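Local coordinates for protein polyketide synthase (Synechococcus sp., PDB 4GOX) that probably transfers a sulfonate group from PAPS to an intermediate of olefin biosynthesis, as the sulfotransferase domain of a polyketide-type olefin synthase, at residues Tyr132-His137 with Arg190-Asn195. Sequence-based numbering, arbitrary orientation.
Sequences YGSDRH and RTSNRN
A 3-10 turn packs against the side of a helix here through mainly polar contacts, Gly133 and Ser134 lying on Ser192 and Asn195, in the P-loop-type fold of the sulfotransferase family. The turn, 132-134, follows strand 124-129 of the central parallel sheet and leads into helix 136-145; its partner is the middle of helix 181-202. Bound adenosine-3'-5'-diphosphate lies about 11 Å from the side chain of Ser192. Asn195 carries the contact: ND2 donates to Gly133 O at 2.9 Å with an N-H...O angle of 158°, the acceptor lying almost in the plane of the amide. The donor is tilted 22° from the carbonyl plane. With chi1 at -69°, CG stands anti to the carbonyl carbon of Asn195 and beside its backbone N, and from there the amide reaches the turn. The same Gly133 O receives a nearly linear CA-H...O contact from Ser192 CA at 3.4 Å, so this carbonyl meets one hydrogen bond and one weaker C-H contact, from residues about a turn apart on the helix. Shortening Asn195 to alanine removes the amide, and Gly133 O would probably lose its N-H donor while a gap opened beside Arg136 CB. Arg136 CB lies against Asn195 OD1, and the Arg136 chain, bent at chi2 and chi3, runs on along helix 181-202 to touch Asp198 and Thr202. At the other end of the contact Thr191 turns CG2 onto Ser134 O at 3.5 Å, its OG1 being bonded back to Ser187 O in its own helix. Asp135 N-caps helix 136-145: its OD1 accepts from His137 N, met from above the carboxylate plane. Ser192 OG also bonds to Ile188 O, and a water bridges the two serines, 2.9 Å from Ser134 OG and 2.6 Å from Ser192 OG.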
ATOM      1  N   TYR A 132       3.393  -1.575  -5.974  1.00 30.86           N
ATOM      2  CA  TYR A 132       3.980  -2.942  -5.986  1.00 31.19           C
ATOM      3  C   TYR A 132       3.164  -3.908  -6.873  1.00 34.67           C
ATOM      4  O   TYR A 132       3.762  -4.678  -7.610  1.00 34.74           O
ATOM      5  CB  TYR A 132       4.106  -3.580  -4.587  1.00 30.51           C
ATOM      6  CG  TYR A 132       5.031  -2.960  -3.550  1.00 30.24           C
ATOM      7  CD1 TYR A 132       5.986  -2.007  -3.905  1.00 31.55           C
ATOM      8  CD2 TYR A 132       4.988  -3.374  -2.224  1.00 30.95           C
ATOM      9  CE1 TYR A 132       6.810  -1.414  -2.939  1.00 34.43           C
ATOM     10  CE2 TYR A 132       5.809  -2.797  -1.251  1.00 31.90           C
ATOM     11  CZ  TYR A 132       6.718  -1.820  -1.613  1.00 37.69           C
ATOM     12  OH  TYR A 132       7.540  -1.305  -0.638  1.00 39.97           O
ATOM     13  N   GLY A 133       1.836  -3.824  -6.824  1.00 31.39           N
ATOM     14  CA  GLY A 133       0.943  -4.701  -7.616  1.00 31.81           C
ATOM     15  C   GLY A 133       0.940  -4.510  -9.116  1.00 37.62           C
ATOM     16  O   GLY A 133       0.435  -5.370  -9.842  1.00 40.06           O
ATOM     17  N   SER A 134       1.548  -3.408  -9.622  1.00 36.63           N
ATOM     18  CA  SER A 134       1.641  -3.149 -11.072  1.00 39.60           C
ATOM     19  C   SER A 134       2.546  -4.131 -11.814  1.00 42.94           C
ATOM     20  O   SER A 134       2.486  -4.225 -13.032  1.00 43.69           O
ATOM     21  CB  SER A 134       2.111  -1.719 -11.328  1.00 46.59           C
ATOM     22  OG  SER A 134       1.096  -0.827 -10.889  1.00 58.41           O
ATOM     23  N   ASP A 135       3.372  -4.873 -11.072  1.00 40.47           N
ATOM     24  CA  ASP A 135       4.331  -5.831 -11.613  1.00 41.91           C
ATOM     25  C   ASP A 135       4.364  -7.037 -10.687  1.00 43.77           C
ATOM     26  O   ASP A 135       4.836  -6.959  -9.545  1.00 42.52           O
ATOM     27  CB  ASP A 135       5.729  -5.176 -11.668  1.00 45.76           C
ATOM     28  CG  ASP A 135       6.833  -5.981 -12.333  1.00 56.74           C
ATOM     29  OD1 ASP A 135       6.592  -7.168 -12.678  1.00 58.43           O
ATOM     30  OD2 ASP A 135       7.922  -5.418 -12.542  1.00 62.57           O
ATOM     31  N   ARG A 136       3.901  -8.151 -11.210  1.00 39.98           N
ATOM     32  CA  ARG A 136       3.849  -9.461 -10.576  1.00 40.55           C
ATOM     33  C   ARG A 136       5.225  -9.852 -10.034  1.00 43.20           C
ATOM     34  O   ARG A 136       5.307 -10.479  -8.982  1.00 43.20           O
ATOM     35  CB  ARG A 136       3.363 -10.522 -11.624  1.00 43.53           C
ATOM     36  CG  ARG A 136       3.027 -11.891 -11.003  1.00 62.29           C
ATOM     37  CD  ARG A 136       1.919 -11.855  -9.926  1.00 79.19           C
ATOM     38  NE  ARG A 136       2.167 -12.808  -8.832  1.00 92.18           N
ATOM     39  CZ  ARG A 136       1.798 -14.091  -8.839  1.00104.52           C
ATOM     40  NH1 ARG A 136       2.075 -14.873  -7.803  1.00 95.17           N
ATOM     41  NH2 ARG A 136       1.157 -14.601  -9.883  1.00 78.49           N
ATOM     42  N   HIS A 137       6.295  -9.484 -10.758  1.00 40.16           N
ATOM     43  CA  HIS A 137       7.666  -9.754 -10.353  1.00 40.82           C
ATOM     44  C   HIS A 137       8.011  -9.041  -9.033  1.00 44.49           C
ATOM     45  O   HIS A 137       8.625  -9.658  -8.168  1.00 44.27           O
ATOM     46  CB  HIS A 137       8.648  -9.442 -11.501  1.00 43.51           C
ATOM     47  CG  HIS A 137      10.060  -9.801 -11.184  1.00 47.91           C
ATOM     48  ND1 HIS A 137      10.458 -11.119 -11.079  1.00 50.92           N
ATOM     49  CD2 HIS A 137      11.121  -8.996 -10.924  1.00 49.71           C
ATOM     50  CE1 HIS A 137      11.741 -11.073 -10.742  1.00 50.91           C
ATOM     51  NE2 HIS A 137      12.187  -9.818 -10.667  1.00 50.36           N
ATOM     52  N   ARG A 190      -6.615  -2.533 -13.846  1.00 34.46           N
ATOM     53  CA  ARG A 190      -6.780  -3.916 -14.245  1.00 34.82           C
ATOM     54  C   ARG A 190      -5.512  -4.722 -13.933  1.00 39.31           C
ATOM     55  O   ARG A 190      -5.600  -5.766 -13.293  1.00 37.70           O
ATOM     56  CB  ARG A 190      -7.155  -3.987 -15.731  1.00 34.92           C
ATOM     57  CG  ARG A 190      -7.464  -5.392 -16.246  1.00 37.40           C
ATOM     58  CD  ARG A 190      -7.760  -5.395 -17.726  1.00 40.67           C
ATOM     59  NE  ARG A 190      -6.605  -4.968 -18.512  1.00 39.67           N
ATOM     60  CZ  ARG A 190      -6.578  -3.883 -19.272  1.00 51.25           C
ATOM     61  NH1 ARG A 190      -7.661  -3.125 -19.396  1.00 41.62           N
ATOM     62  NH2 ARG A 190      -5.476  -3.552 -19.925  1.00 39.23           N
ATOM     63  N   THR A 191      -4.346  -4.240 -14.388  1.00 38.94           N
ATOM     64  CA  THR A 191      -3.054  -4.906 -14.178  1.00 39.36           C
ATOM     65  C   THR A 191      -2.805  -5.176 -12.690  1.00 39.21           C
ATOM     66  O   THR A 191      -2.541  -6.320 -12.317  1.00 36.05           O
ATOM     67  CB  THR A 191      -1.927  -4.081 -14.816  1.00 47.06           C
ATOM     68  OG1 THR A 191      -2.244  -3.910 -16.203  1.00 49.07           O
ATOM     69  CG2 THR A 191      -0.544  -4.714 -14.622  1.00 41.59           C
ATOM     70  N   SER A 192      -2.917  -4.125 -11.856  1.00 35.66           N
ATOM     71  CA  SER A 192      -2.692  -4.224 -10.408  1.00 35.01           C
ATOM     72  C   SER A 192      -3.636  -5.212  -9.764  1.00 36.23           C
ATOM     73  O   SER A 192      -3.190  -6.092  -9.034  1.00 35.83           O
ATOM     74  CB  SER A 192      -2.869  -2.866  -9.723  1.00 36.55           C
ATOM     75  OG  SER A 192      -1.869  -2.008 -10.222  1.00 52.81           O
ATOM     76  N   ASN A 193      -4.938  -5.028  -9.997  1.00 31.49           N
ATOM     77  CA  ASN A 193      -5.941  -5.860  -9.385  1.00 31.95           C
ATOM     78  C   ASN A 193      -5.816  -7.296  -9.773  1.00 36.50           C
ATOM     79  O   ASN A 193      -5.914  -8.148  -8.898  1.00 36.03           O
ATOM     80  CB  ASN A 193      -7.339  -5.276  -9.545  1.00 34.08           C
ATOM     81  CG  ASN A 193      -7.518  -4.111  -8.606  1.00 44.64           C
ATOM     82  OD1 ASN A 193      -7.325  -4.249  -7.407  1.00 32.52           O
ATOM     83  ND2 ASN A 193      -7.725  -2.908  -9.129  1.00 34.78           N
ATOM     84  N   ARG A 194      -5.485  -7.573 -11.040  1.00 33.40           N
ATOM     85  CA  ARG A 194      -5.288  -8.954 -11.474  1.00 35.05           C
ATOM     86  C   ARG A 194      -4.037  -9.578 -10.796  1.00 38.53           C
ATOM     87  O   ARG A 194      -4.130 -10.682 -10.252  1.00 38.02           O
ATOM     88  CB  ARG A 194      -5.212  -9.033 -13.004  1.00 36.43           C
ATOM     89  CG  ARG A 194      -4.784 -10.394 -13.561  1.00 42.31           C
ATOM     90  CD  ARG A 194      -5.966 -11.324 -13.548  1.00 50.80           C
ATOM     91  NE  ARG A 194      -7.070 -10.786 -14.347  1.00 43.22           N
ATOM     92  CZ  ARG A 194      -8.332 -11.188 -14.251  1.00 61.45           C
ATOM     93  NH1 ARG A 194      -8.673 -12.125 -13.375  1.00 48.64           N
ATOM     94  NH2 ARG A 194      -9.269 -10.636 -15.014  1.00 46.17           N
ATOM     95  N   ASN A 195      -2.904  -8.843 -10.772  1.00 35.54           N
ATOM     96  CA  ASN A 195      -1.660  -9.318 -10.142  1.00 34.87           C
ATOM     97  C   ASN A 195      -1.843  -9.623  -8.653  1.00 36.46           C
ATOM     98  O   ASN A 195      -1.415 -10.683  -8.202  1.00 35.76           O
ATOM     99  CB  ASN A 195      -0.510  -8.337 -10.353  1.00 34.01           C
ATOM    100  CG  ASN A 195      -0.021  -8.235 -11.770  1.00 43.09           C
ATOM    101  OD1 ASN A 195      -0.126  -9.160 -12.533  1.00 38.92           O
ATOM    102  ND2 ASN A 195       0.585  -7.130 -12.140  1.00 39.43           N
TER
HETATM  103  O   HOH W   1      -0.289  -1.132  -8.312  1.00 43.17           O